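Local coordinates for protein aminopeptidase N (Francisella tularensis subsp. tularensis, PDB 5DLL) that probably helps degrade intracellular peptides, as a zinc-dependent M1-family aminopeptidase that removes N-terminal residues, preferably alanine, from peptides, amides and arylamides, at residues Lys553-Ile558 and Trp569-Gln574; Ser596-Lys601 and Leu652-Gln657; Leu603-Ile608 and Arg674-Val679; Asp660-Pro663 and Glu669-Ala672. All coordinates share one frame; numbering follows the deposited sequence.

Contact 1. Residues Lys553-Ile558 and Trp569-Gln574; sequences KDLLHI and WDSLQQ
Ser571 projects between Leu555 and Ile558 where two successive helices, 552-561 and 565-581, pack together; Leu555 and Ser571 carry most of the contact, with Gln574 and Ile558 beside them. The short segments run nearly antiparallel, at 146° between their N-to-C directions, with axes 8.7 Å apart at closest approach. The small serine is consistent with the close backbones: CA of Leu555 and CA of Ser571 are 5.6 Å apart, and CB of Ser571 lies 4.0 Å from the carbonyl O of Leu555. Ile558 meets the serine with its short branch. Its CG1 arm points anti to the carbonyl carbon (chi1 -68°), which leaves CG2 to face the partner helix, 3.4 Å from Ser571 OG. That hydroxyl makes no hydrogen bond across the contact; it lies beside its own backbone N and is bonded to the carbonyl O of Asn567, one turn earlier, so a buried polar atom is satisfied within its helix while its flank rests on methyl groups. Leu555 brings CD2 to the same serine, 4.0 Å from Ser571 CB. Towards the rim, Gln574 reaches out as an extended chain, with CG anti to the backbone N (chi1 -178°), and lies roughly square to Leu555. Its NE2 stands 4.1 Å from both CD1 and CD2 of Leu555, a loose contact of amide with methyls. The pair forms a helical hairpin of the C-terminal helical domain. Strand 533-535 supports its first helix, where Val533 touches Ile558, while Trp569 and Asp570 reach helix 349-369, Asp570 through a salt bridge to Arg361.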
loop_
_atom_site.group_PDB
_atom_site.type_symbol
_atom_site.label_atom_id
_atom_site.label_comp_id
_atom_site.label_asym_id
_atom_site.label_seq_id
_atom_site.Cartn_x
_atom_site.Cartn_y
_atom_site.Cartn_z
ATOM N N LYS A 553 -24.227 -0.725 26.736
ATOM C CA LYS A 553 -25.136 -1.842 26.460
ATOM C C LYS A 553 -25.604 -1.851 25.003
ATOM O O LYS A 553 -25.800 -2.920 24.423
ATOM C CB LYS A 553 -26.348 -1.822 27.395
ATOM C CG LYS A 553 -27.064 -3.166 27.473
ATOM C CD LYS A 553 -28.464 -3.046 28.058
ATOM C CE LYS A 553 -29.180 -4.389 28.030
ATOM N NZ LYS A 553 -30.625 -4.277 28.365
ATOM N N ASP A 554 -25.789 -0.664 24.423
ATOM C CA ASP A 554 -26.107 -0.537 22.994
ATOM C C ASP A 554 -24.974 -1.067 22.120
ATOM O O ASP A 554 -25.220 -1.759 21.135
ATOM C CB ASP A 554 -26.404 0.921 22.617
ATOM C CG ASP A 554 -27.812 1.350 22.984
ATOM O OD1 ASP A 554 -28.422 0.717 23.870
ATOM O OD2 ASP A 554 -28.310 2.323 22.382
ATOM N N LEU A 555 -23.736 -0.732 22.479
ATOM C CA LEU A 555 -22.560 -1.257 21.782
ATOM C C LEU A 555 -22.396 -2.757 22.041
ATOM O O LEU A 555 -22.012 -3.509 21.147
ATOM C CB LEU A 555 -21.289 -0.503 22.205
ATOM C CG LEU A 555 -21.209 0.987 21.842
ATOM C CD1 LEU A 555 -20.036 1.656 22.541
ATOM C CD2 LEU A 555 -21.108 1.178 20.336
ATOM N N LEU A 556 -22.707 -3.184 23.263
ATOM C CA LEU A 556 -22.623 -4.598 23.643
ATOM C C LEU A 556 -23.666 -5.438 22.896
ATOM O O LEU A 556 -23.433 -6.614 22.612
ATOM C CB LEU A 556 -22.798 -4.758 25.162
ATOM C CG LEU A 556 -21.745 -5.569 25.918
ATOM C CD1 LEU A 556 -20.339 -5.044 25.665
ATOM C CD2 LEU A 556 -22.071 -5.549 27.406
ATOM N N HIS A 557 -24.811 -4.829 22.587
ATOM C CA HIS A 557 -25.849 -5.472 21.773
ATOM C C HIS A 557 -25.396 -5.631 20.313
ATOM O O HIS A 557 -25.659 -6.658 19.685
ATOM C CB HIS A 557 -27.156 -4.666 21.840
ATOM C CG HIS A 557 -28.365 -5.421 21.371
ATOM N ND1 HIS A 557 -29.116 -6.218 22.209
ATOM C CD2 HIS A 557 -28.957 -5.494 20.154
ATOM C CE1 HIS A 557 -30.115 -6.752 21.528
ATOM N NE2 HIS A 557 -30.040 -6.330 20.279
ATOM N N ILE A 558 -24.713 -4.615 19.784
ATOM C CA ILE A 558 -24.150 -4.676 18.431
ATOM C C ILE A 558 -23.053 -5.738 18.364
ATOM O O ILE A 558 -22.966 -6.487 17.394
ATOM C CB ILE A 558 -23.607 -3.301 17.972
ATOM C CG1 ILE A 558 -24.768 -2.319 17.775
ATOM C CG2 ILE A 558 -22.825 -3.422 16.670
ATOM C CD1 ILE A 558 -24.343 -0.877 17.593
ATOM N N TRP A 569 -16.434 -5.827 15.554
ATOM C CA TRP A 569 -15.076 -5.408 15.922
ATOM C C TRP A 569 -15.043 -3.915 16.280
ATOM O O TRP A 569 -14.479 -3.529 17.300
ATOM C CB TRP A 569 -14.095 -5.723 14.777
ATOM C CG TRP A 569 -12.761 -5.031 14.857
ATOM C CD1 TRP A 569 -11.623 -5.500 15.450
ATOM C CD2 TRP A 569 -12.424 -3.755 14.297
ATOM N NE1 TRP A 569 -10.602 -4.588 15.306
ATOM C CE2 TRP A 569 -11.068 -3.508 14.601
ATOM C CE3 TRP A 569 -13.138 -2.791 13.574
ATOM C CZ2 TRP A 569 -10.416 -2.340 14.211
ATOM C CZ3 TRP A 569 -12.491 -1.633 13.186
ATOM C CH2 TRP A 569 -11.145 -1.415 13.505
ATOM N N ASP A 570 -15.669 -3.086 15.451
ATOM C CA ASP A 570 -15.601 -1.634 15.625
ATOM C C ASP A 570 -16.217 -1.194 16.947
ATOM O O ASP A 570 -15.659 -0.347 17.644
ATOM C CB ASP A 570 -16.305 -0.920 14.464
ATOM C CG ASP A 570 -15.923 0.546 14.359
ATOM O OD1 ASP A 570 -14.718 0.859 14.462
ATOM O OD2 ASP A 570 -16.825 1.390 14.158
ATOM N N SER A 571 -17.366 -1.774 17.282
ATOM C CA SER A 571 -18.070 -1.456 18.524
ATOM C C SER A 571 -17.346 -1.999 19.757
ATOM O O SER A 571 -17.399 -1.389 20.821
ATOM C CB SER A 571 -19.500 -2.000 18.482
ATOM O OG SER A 571 -20.229 -1.420 17.417
ATOM N N LEU A 572 -16.680 -3.143 19.613
ATOM C CA LEU A 572 -15.926 -3.739 20.715
ATOM C C LEU A 572 -14.646 -2.946 21.011
ATOM O O LEU A 572 -14.283 -2.748 22.173
ATOM C CB LEU A 572 -15.585 -5.200 20.401
ATOM C CG LEU A 572 -15.045 -6.061 21.552
ATOM C CD1 LEU A 572 -15.999 -6.083 22.739
ATOM C CD2 LEU A 572 -14.767 -7.476 21.067
ATOM N N GLN A 573 -13.971 -2.488 19.960
ATOM C CA GLN A 573 -12.772 -1.663 20.114
ATOM C C GLN A 573 -13.139 -0.286 20.686
ATOM O O GLN A 573 -12.336 0.335 21.379
ATOM C CB GLN A 573 -12.032 -1.512 18.774
ATOM C CG GLN A 573 -11.564 -2.824 18.146
ATOM C CD GLN A 573 -10.234 -3.337 18.687
ATOM O OE1 GLN A 573 -9.168 -2.801 18.371
ATOM N NE2 GLN A 573 -10.291 -4.406 19.479
ATOM N N GLN A 574 -14.351 0.184 20.399
ATOM C CA GLN A 574 -14.834 1.459 20.927
ATOM C C GLN A 574 -15.122 1.382 22.423
ATOM O O GLN A 574 -14.916 2.352 23.150
ATOM C CB GLN A 574 -16.092 1.898 20.181
ATOM C CG GLN A 574 -16.633 3.248 20.625
ATOM C CD GLN A 574 -17.376 3.975 19.520
ATOM O OE1 GLN A 574 -16.849 4.167 18.422
ATOM N NE2 GLN A 574 -18.604 4.396 19.808
#

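Contact 2. Residues Ser596-Lys601 and Leu652-Gln657; sequences SILHDK and LAVYQQ
The backbones stay well separated, 7.6 Å between CA of His599 and CA of Val654, at the point where helix 588-598 ends and His599 is the first residue to leave helical geometry. Side chains therefore bridge the distance, joining two helices of the C-terminal, ARM-repeat-like helical domain, and Val654 of helix 648-658 is the residue met by both partners. Its CG2 methyl is the common point of touch. Leu598 comes to it with CG anti to the backbone N (chi1 174°), which extends the side chain from the last helical turn and brings CD1 to 3.8 Å from Val654 CG2. The leucine and valine side chains lie alongside, pointing opposite ways, with CD1 of Leu598 also 4.1 Å from Val654 CG1. His599 swings its ring beside its own backbone N (chi1 -71°) and presents the ND1 and CE1 corner: CE1 lies 3.8 Å and ND1 3.9 Å from Val654 CG2, which approaches the imidazole at a slant. The same valine also touches Leu676 and Cys680 of helix 668-685, next to Leu598. The ring's other nitrogen, NE2, is hydrogen-bonded to Asp650 OD2, one turn before Val654 on the same helix; this bond fixes the rotation of the imidazole and ties the end of helix 588-598 to helix 648-658. The contact itself is chiefly van der Waals, methyl groups against a leucine and an imidazole, without hydrogen bonds between the two segments; the polar link is the His599-Asp650 bond beside it, whose carboxylate may also favour a protonated imidazole.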
loop_
_atom_site.group_PDB
_atom_site.type_symbol
_atom_site.label_atom_id
_atom_site.label_comp_id
_atom_site.label_asym_id
_atom_site.label_seq_id
_atom_site.Cartn_x
_atom_site.Cartn_y
_atom_site.Cartn_z
ATOM N N SER A 596 -17.958 -14.963 24.824
ATOM C CA SER A 596 -18.773 -15.582 23.778
ATOM C C SER A 596 -18.127 -15.441 22.406
ATOM O O SER A 596 -18.186 -16.361 21.591
ATOM C CB SER A 596 -20.174 -14.967 23.756
ATOM O OG SER A 596 -20.118 -13.599 23.396
ATOM N N ILE A 597 -17.520 -14.285 22.155
ATOM C CA ILE A 597 -16.757 -14.072 20.932
ATOM C C ILE A 597 -15.613 -15.088 20.868
ATOM O O ILE A 597 -15.374 -15.704 19.830
ATOM C CB ILE A 597 -16.186 -12.640 20.857
ATOM C CG1 ILE A 597 -17.315 -11.596 20.769
ATOM C CG2 ILE A 597 -15.234 -12.495 19.671
ATOM C CD1 ILE A 597 -17.940 -11.439 19.399
ATOM N N LEU A 598 -14.926 -15.267 21.994
ATOM C CA LEU A 598 -13.794 -16.193 22.084
ATOM C C LEU A 598 -14.172 -17.637 21.766
ATOM O O LEU A 598 -13.380 -18.361 21.164
ATOM C CB LEU A 598 -13.149 -16.110 23.475
ATOM C CG LEU A 598 -12.037 -17.105 23.821
ATOM C CD1 LEU A 598 -10.854 -16.977 22.876
ATOM C CD2 LEU A 598 -11.598 -16.897 25.262
ATOM N N HIS A 599 -15.372 -18.052 22.167
ATOM C CA HIS A 599 -15.832 -19.426 21.935
ATOM C C HIS A 599 -16.787 -19.566 20.745
ATOM O O HIS A 599 -17.433 -20.604 20.592
ATOM C CB HIS A 599 -16.495 -19.980 23.203
ATOM C CG HIS A 599 -15.533 -20.256 24.315
ATOM N ND1 HIS A 599 -14.578 -21.246 24.243
ATOM C CD2 HIS A 599 -15.383 -19.675 25.529
ATOM C CE1 HIS A 599 -13.879 -21.263 25.363
ATOM N NE2 HIS A 599 -14.349 -20.320 26.160
ATOM N N ASP A 600 -16.872 -18.541 19.898
ATOM C CA ASP A 600 -17.741 -18.596 18.723
ATOM C C ASP A 600 -17.151 -19.590 17.723
ATOM O O ASP A 600 -15.993 -19.463 17.312
ATOM C CB ASP A 600 -17.905 -17.209 18.084
ATOM C CG ASP A 600 -19.164 -17.098 17.228
ATOM O OD1 ASP A 600 -19.438 -18.017 16.424
ATOM O OD2 ASP A 600 -19.881 -16.083 17.356
ATOM N N LYS A 601 -17.957 -20.581 17.349
ATOM C CA LYS A 601 -17.500 -21.694 16.523
ATOM C C LYS A 601 -17.677 -21.431 15.029
ATOM O O LYS A 601 -16.927 -21.973 14.216
ATOM C CB LYS A 601 -18.238 -22.972 16.922
ATOM C CG LYS A 601 -18.050 -23.351 18.383
ATOM C CD LYS A 601 -18.663 -24.707 18.687
ATOM C CE LYS A 601 -18.369 -25.142 20.113
ATOM N NZ LYS A 601 -18.948 -26.483 20.412
ATOM N N LEU A 652 -6.376 -20.854 27.666
ATOM C CA LEU A 652 -5.695 -22.149 27.620
ATOM C C LEU A 652 -6.435 -23.166 26.748
ATOM O O LEU A 652 -5.811 -23.900 25.977
ATOM C CB LEU A 652 -5.536 -22.708 29.039
ATOM C CG LEU A 652 -4.969 -24.124 29.175
ATOM C CD1 LEU A 652 -3.614 -24.247 28.494
ATOM C CD2 LEU A 652 -4.866 -24.508 30.641
ATOM N N ALA A 653 -7.759 -23.211 26.885
ATOM C CA ALA A 653 -8.589 -24.166 26.144
ATOM C C ALA A 653 -8.534 -23.907 24.641
ATOM O O ALA A 653 -8.233 -24.807 23.847
ATOM C CB ALA A 653 -10.031 -24.102 26.635
ATOM N N VAL A 654 -8.811 -22.664 24.263
ATOM C CA VAL A 654 -8.799 -22.265 22.861
ATOM C C VAL A 654 -7.388 -22.352 22.269
ATOM O O VAL A 654 -7.235 -22.653 21.089
ATOM C CB VAL A 654 -9.384 -20.851 22.663
ATOM C CG1 VAL A 654 -9.296 -20.431 21.203
ATOM C CG2 VAL A 654 -10.836 -20.805 23.123
ATOM N N TYR A 655 -6.360 -22.110 23.076
ATOM C CA TYR A 655 -4.990 -22.291 22.599
ATOM C C TYR A 655 -4.811 -23.731 22.149
ATOM O O TYR A 655 -4.454 -23.981 21.003
ATOM C CB TYR A 655 -3.948 -21.947 23.674
ATOM C CG TYR A 655 -2.517 -22.230 23.237
ATOM C CD1 TYR A 655 -1.787 -21.285 22.520
ATOM C CD2 TYR A 655 -1.903 -23.450 23.524
ATOM C CE1 TYR A 655 -0.485 -21.543 22.107
ATOM C CE2 TYR A 655 -0.601 -23.718 23.116
ATOM C CZ TYR A 655 0.104 -22.761 22.407
ATOM O OH TYR A 655 1.395 -23.017 22.002
ATOM N N GLN A 656 -5.081 -24.673 23.049
ATOM C CA GLN A 656 -4.824 -26.087 22.762
ATOM C C GLN A 656 -5.798 -26.666 21.730
ATOM O O GLN A 656 -5.509 -27.702 21.130
ATOM C CB GLN A 656 -4.778 -26.939 24.050
ATOM C CG GLN A 656 -3.390 -27.021 24.707
ATOM C CD GLN A 656 -2.332 -27.723 23.846
ATOM O OE1 GLN A 656 -2.631 -28.655 23.107
ATOM N NE2 GLN A 656 -1.090 -27.281 23.951
ATOM N N GLN A 657 -6.926 -25.995 21.497
ATOM C CA GLN A 657 -7.825 -26.392 20.407
ATOM C C GLN A 657 -7.413 -25.776 19.058
ATOM O O GLN A 657 -7.813 -26.268 18.002
ATOM C CB GLN A 657 -9.291 -26.097 20.763
ATOM C CG GLN A 657 -9.885 -24.815 20.207
ATOM C CD GLN A 657 -11.285 -24.544 20.742
ATOM O OE1 GLN A 657 -11.704 -25.107 21.760
ATOM N NE2 GLN A 657 -12.016 -23.673 20.054
#

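Contact 3. Residues Leu603-Ile608 and Arg674-Val679; sequences LDKALI and RKLKGV
Leu676 extends with CG anti to its backbone N (chi1 -177°), which carries its forked end over to helix 605-612, where each methyl finds a different partner. CD1 of Leu676 meets the short CG2 branch of Ile608 at 3.5 Å. CD2 lies against the aliphatic part of Lys605, close to CG and 3.8 Å from CD. The lysine chain bends at chi2 and chi3, so its methylenes stay on the leucine while the ammonium end leads away from helix 668-685. CB of Leu676 sits 3.8 Å from the carbonyl O of Lys605, and the nearest backbones are Ala606 and Leu676, CA to CA 6.3 Å. This is helix-to-helix packing inside the C-terminal helical domain of the M1 aminopeptidases, a region related in sequence to ARM repeats, and it joins the start of one helix to the middle of another, the two segments being 66 residues apart in the chain. Asp604 caps that start as N-cap residue: its OD1 accepts from Ala606 N at 2.8 Å, 22° out of the carboxylate plane and on the anti side, while OD2 is bonded to Ser348 OG. Lys675, next to Leu676, lays its CD methylene against the small side chain of Ala606, with CD 3.7 Å from Ala606 CB. Ser609, one turn beyond Lys605, touches Lys675 and Leu676 as well, and Arg674 turns to a salt bridge with Asp297.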
loop_
_atom_site.group_PDB
_atom_site.type_symbol
_atom_site.label_atom_id
_atom_site.label_comp_id
_atom_site.label_asym_id
_atom_site.label_seq_id
_atom_site.Cartn_x
_atom_site.Cartn_y
_atom_site.Cartn_z
ATOM N N LEU A 603 -17.407 -18.385 13.054
ATOM C CA LEU A 603 -16.984 -17.011 12.822
ATOM C C LEU A 603 -15.497 -17.043 12.486
ATOM O O LEU A 603 -14.733 -17.767 13.136
ATOM C CB LEU A 603 -17.234 -16.157 14.069
ATOM C CG LEU A 603 -17.099 -14.638 13.922
ATOM C CD1 LEU A 603 -18.129 -14.079 12.950
ATOM C CD2 LEU A 603 -17.229 -13.964 15.280
ATOM N N ASP A 604 -15.092 -16.273 11.473
ATOM C CA ASP A 604 -13.695 -16.252 11.037
ATOM C C ASP A 604 -12.794 -16.091 12.261
ATOM O O ASP A 604 -12.881 -15.104 12.993
ATOM C CB ASP A 604 -13.437 -15.135 10.015
ATOM C CG ASP A 604 -12.050 -15.234 9.361
ATOM O OD1 ASP A 604 -11.076 -15.631 10.040
ATOM O OD2 ASP A 604 -11.933 -14.905 8.162
ATOM N N LYS A 605 -11.938 -17.085 12.470
ATOM C CA LYS A 605 -11.077 -17.148 13.647
ATOM C C LYS A 605 -10.023 -16.039 13.641
ATOM O O LYS A 605 -9.514 -15.658 14.695
ATOM C CB LYS A 605 -10.400 -18.520 13.710
ATOM C CG LYS A 605 -10.252 -19.092 15.103
ATOM C CD LYS A 605 -10.441 -20.602 15.120
ATOM C CE LYS A 605 -11.901 -20.979 14.924
ATOM N NZ LYS A 605 -12.154 -22.398 15.294
ATOM N N ALA A 606 -9.697 -15.532 12.453
ATOM C CA ALA A 606 -8.793 -14.396 12.312
ATOM C C ALA A 606 -9.481 -13.112 12.769
ATOM O O ALA A 606 -8.871 -12.279 13.440
ATOM C CB ALA A 606 -8.332 -14.264 10.870
ATOM N N LEU A 607 -10.748 -12.955 12.387
ATOM C CA LEU A 607 -11.575 -11.835 12.847
ATOM C C LEU A 607 -11.710 -11.834 14.373
ATOM O O LEU A 607 -11.677 -10.777 15.003
ATOM C CB LEU A 607 -12.961 -11.884 12.191
ATOM C CG LEU A 607 -14.099 -11.085 12.832
ATOM C CD1 LEU A 607 -13.839 -9.586 12.778
ATOM C CD2 LEU A 607 -15.408 -11.442 12.144
ATOM N N ILE A 608 -11.871 -13.023 14.953
ATOM C CA ILE A 608 -11.869 -13.180 16.407
ATOM C C ILE A 608 -10.561 -12.626 16.998
ATOM O O ILE A 608 -10.589 -11.858 17.962
ATOM C CB ILE A 608 -12.075 -14.659 16.821
ATOM C CG1 ILE A 608 -13.500 -15.114 16.482
ATOM C CG2 ILE A 608 -11.841 -14.848 18.312
ATOM C CD1 ILE A 608 -13.734 -16.608 16.610
ATOM N N ARG A 674 -3.668 -20.152 13.570
ATOM C CA ARG A 674 -2.350 -19.760 14.082
ATOM C C ARG A 674 -2.305 -18.391 14.749
ATOM O O ARG A 674 -1.481 -18.159 15.636
ATOM C CB ARG A 674 -1.301 -19.788 12.964
ATOM C CG ARG A 674 -0.637 -21.138 12.754
ATOM C CD ARG A 674 0.538 -21.028 11.795
ATOM N NE ARG A 674 0.093 -20.753 10.429
ATOM C CZ ARG A 674 -0.283 -21.677 9.544
ATOM N NH1 ARG A 674 -0.276 -22.968 9.859
ATOM N NH2 ARG A 674 -0.669 -21.307 8.327
ATOM N N LYS A 675 -3.162 -17.473 14.322
ATOM C CA LYS A 675 -3.144 -16.142 14.920
ATOM C C LYS A 675 -4.041 -16.040 16.149
ATOM O O LYS A 675 -3.675 -15.365 17.109
ATOM C CB LYS A 675 -3.428 -15.036 13.901
ATOM C CG LYS A 675 -4.734 -15.127 13.139
ATOM C CD LYS A 675 -4.842 -13.977 12.146
ATOM C CE LYS A 675 -3.802 -14.071 11.034
ATOM N NZ LYS A 675 -4.001 -13.042 9.979
ATOM N N LEU A 676 -5.187 -16.719 16.144
ATOM C CA LEU A 676 -5.986 -16.825 17.369
ATOM C C LEU A 676 -5.187 -17.568 18.438
ATOM O O LEU A 676 -5.224 -17.204 19.616
ATOM C CB LEU A 676 -7.315 -17.544 17.131
ATOM C CG LEU A 676 -8.213 -17.614 18.378
ATOM C CD1 LEU A 676 -8.619 -16.217 18.821
ATOM C CD2 LEU A 676 -9.446 -18.473 18.156
ATOM N N LYS A 677 -4.476 -18.614 18.017
ATOM C CA LYS A 677 -3.537 -19.312 18.889
ATOM C C LYS A 677 -2.543 -18.333 19.522
ATOM O O LYS A 677 -2.269 -18.410 20.719
ATOM C CB LYS A 677 -2.791 -20.396 18.106
ATOM C CG LYS A 677 -1.644 -21.027 18.880
ATOM C CD LYS A 677 -1.108 -22.280 18.213
ATOM C CE LYS A 677 -0.535 -21.990 16.839
ATOM N NZ LYS A 677 0.384 -23.080 16.411
ATOM N N GLY A 678 -2.005 -17.424 18.708
ATOM C CA GLY A 678 -1.065 -16.408 19.175
ATOM C C GLY A 678 -1.680 -15.396 20.125
ATOM O O GLY A 678 -1.053 -15.012 21.117
ATOM N N VAL A 679 -2.900 -14.953 19.823
ATOM C CA VAL A 679 -3.625 -14.030 20.704
ATOM C C VAL A 679 -3.843 -14.670 22.070
ATOM O O VAL A 679 -3.632 -14.032 23.101
ATOM C CB VAL A 679 -4.989 -13.613 20.115
ATOM C CG1 VAL A 679 -5.817 -12.837 21.141
ATOM C CG2 VAL A 679 -4.784 -12.781 18.858
#

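Contact 4. Residues Asp660-Pro663 and Glu669-Ala672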
loop_
_atom_site.group_PDB
_atom_site.type_symbol
_atom_site.label_atom_id
_atom_site.label_comp_id
_atom_site.label_asym_id
_atom_site.label_seq_id
_atom_site.Cartn_x
_atom_site.Cartn_y
_atom_site.Cartn_z
ATOM N N ASP A 660 -3.092 -27.457 16.799
ATOM C CA ASP A 660 -3.304 -28.774 16.202
ATOM C C ASP A 660 -1.988 -29.325 15.646
ATOM O O ASP A 660 -0.948 -28.666 15.723
ATOM C CB ASP A 660 -4.418 -28.717 15.142
ATOM C CG ASP A 660 -3.966 -28.101 13.832
ATOM O OD1 ASP A 660 -3.326 -28.812 13.039
ATOM O OD2 ASP A 660 -4.269 -26.919 13.578
ATOM N N ASN A 661 -2.044 -30.533 15.097
ATOM C CA ASN A 661 -0.850 -31.277 14.714
ATOM C C ASN A 661 -0.753 -31.517 13.195
ATOM O O ASN A 661 -0.132 -32.481 12.743
ATOM C CB ASN A 661 -0.857 -32.608 15.478
ATOM C CG ASN A 661 0.530 -33.187 15.681
ATOM O OD1 ASN A 661 1.535 -32.602 15.279
ATOM N ND2 ASN A 661 0.586 -34.353 16.309
ATOM N N LYS A 662 -1.362 -30.630 12.410
ATOM C CA LYS A 662 -1.355 -30.756 10.955
ATOM C C LYS A 662 -0.054 -30.220 10.373
ATOM O O LYS A 662 0.585 -29.349 10.966
ATOM C CB LYS A 662 -2.528 -29.991 10.326
ATOM C CG LYS A 662 -3.891 -30.624 10.560
ATOM C CD LYS A 662 -5.021 -29.745 10.045
ATOM C CE LYS A 662 -6.351 -30.481 10.081
ATOM N NZ LYS A 662 -7.455 -29.706 9.450
ATOM N N PRO A 663 0.339 -30.729 9.194
ATOM C CA PRO A 663 1.477 -30.160 8.475
ATOM C C PRO A 663 1.183 -28.725 8.026
ATOM O O PRO A 663 0.025 -28.395 7.760
ATOM C CB PRO A 663 1.625 -31.089 7.264
ATOM C CG PRO A 663 0.265 -31.666 7.064
ATOM C CD PRO A 663 -0.289 -31.833 8.443
ATOM N N GLU A 669 -7.980 -21.283 6.881
ATOM C CA GLU A 669 -8.359 -21.853 8.176
ATOM C C GLU A 669 -7.136 -22.103 9.055
ATOM O O GLU A 669 -7.158 -21.784 10.247
ATOM C CB GLU A 669 -9.148 -23.158 7.988
ATOM C CG GLU A 669 -9.852 -23.652 9.251
ATOM C CD GLU A 669 -10.619 -24.954 9.051
ATOM O OE1 GLU A 669 -10.790 -25.387 7.891
ATOM O OE2 GLU A 669 -11.056 -25.551 10.061
ATOM N N GLN A 670 -6.083 -22.678 8.468
ATOM C CA GLN A 670 -4.820 -22.911 9.186
ATOM C C GLN A 670 -4.119 -21.605 9.578
ATOM O O GLN A 670 -3.506 -21.511 10.644
ATOM C CB GLN A 670 -3.872 -23.788 8.356
ATOM C CG GLN A 670 -4.309 -25.242 8.248
ATOM C CD GLN A 670 -4.384 -25.930 9.599
ATOM O OE1 GLN A 670 -5.450 -26.383 10.021
ATOM N NE2 GLN A 670 -3.254 -25.991 10.295
ATOM N N ILE A 671 -4.225 -20.600 8.719
ATOM C CA ILE A 671 -3.665 -19.286 8.997
ATOM C C ILE A 671 -4.412 -18.620 10.158
ATOM O O ILE A 671 -3.785 -18.124 11.097
ATOM C CB ILE A 671 -3.697 -18.393 7.734
ATOM C CG1 ILE A 671 -2.751 -18.964 6.670
ATOM C CG2 ILE A 671 -3.294 -16.961 8.061
ATOM C CD1 ILE A 671 -3.008 -18.445 5.271
ATOM N N ALA A 672 -5.743 -18.625 10.089
ATOM C CA ALA A 672 -6.595 -18.006 11.116
ATOM C C ALA A 672 -6.450 -18.683 12.476
ATOM O O ALA A 672 -6.543 -18.028 13.517
ATOM C CB ALA A 672 -8.051 -18.036 10.678
#
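Gln670 reaches from helix 668-685 with its chain bent at chi2 (-61°), which brings its amide up to Asp660 and Lys662, the two meeting it on adjacent sides. Their loop links helices 648-658 and 668-685 of the C-terminal helical domain and folds back on the first turn of the second. The amide and the Asp660 carboxylate do not lie flat on each other: their planes stand 74° apart, and NE2 of Gln670 is 3.6 Å from Asp660 OD2, a polar approach without a hydrogen bond. Lys662 runs its extended chain across Gln670 at about a right angle, so that Gln670 OE1 is nearest the lysine CD, at 3.4 Å; OE1 also lies 3.8 Å from OD2 of Asp660. The lysine ammonium lies further along, NZ 3.9 Å from Gln670 OE1. Asp660 OD1 accepts from Lys662 N at 2.7 Å, nearly along the C-O axis, with an angle of 151° at the hydrogen. This Asx turn helps orient the Asp660 carboxylate and the backbone of Lys662. Lys662 NZ stays 5.5 Å from Glu669 OE2, so opposite charges probably attract weakly without a salt bridge. No hydrogen bond joins the segments: their polar groups touch at van der Waals range, and the loop's own bond is the Asx turn.

Overall arrangement
All four contacts lie in the C-terminal helical domain, away from the zinc and sodium sites. Contacts 1, 2 and 3 are buried helix packing with chiefly apolar chemistry; contact 4, at a partly exposed loop, is polar. Contact 1 joins sequence neighbours, whereas contacts 2 and 3 join helices far apart in the chain and interlock: helices 588-598 and 605-612 pair with 648-658 and 668-685 in the same order. The centres of contacts 2 and 3 are 9 Å apart, and Tyr655 CD1 lies 3.4 Å from Lys677 O. Contact 4 is nested within the loop closed by contact 3 and shares helix 668-685, Ala672 touching Lys605 and Ala606.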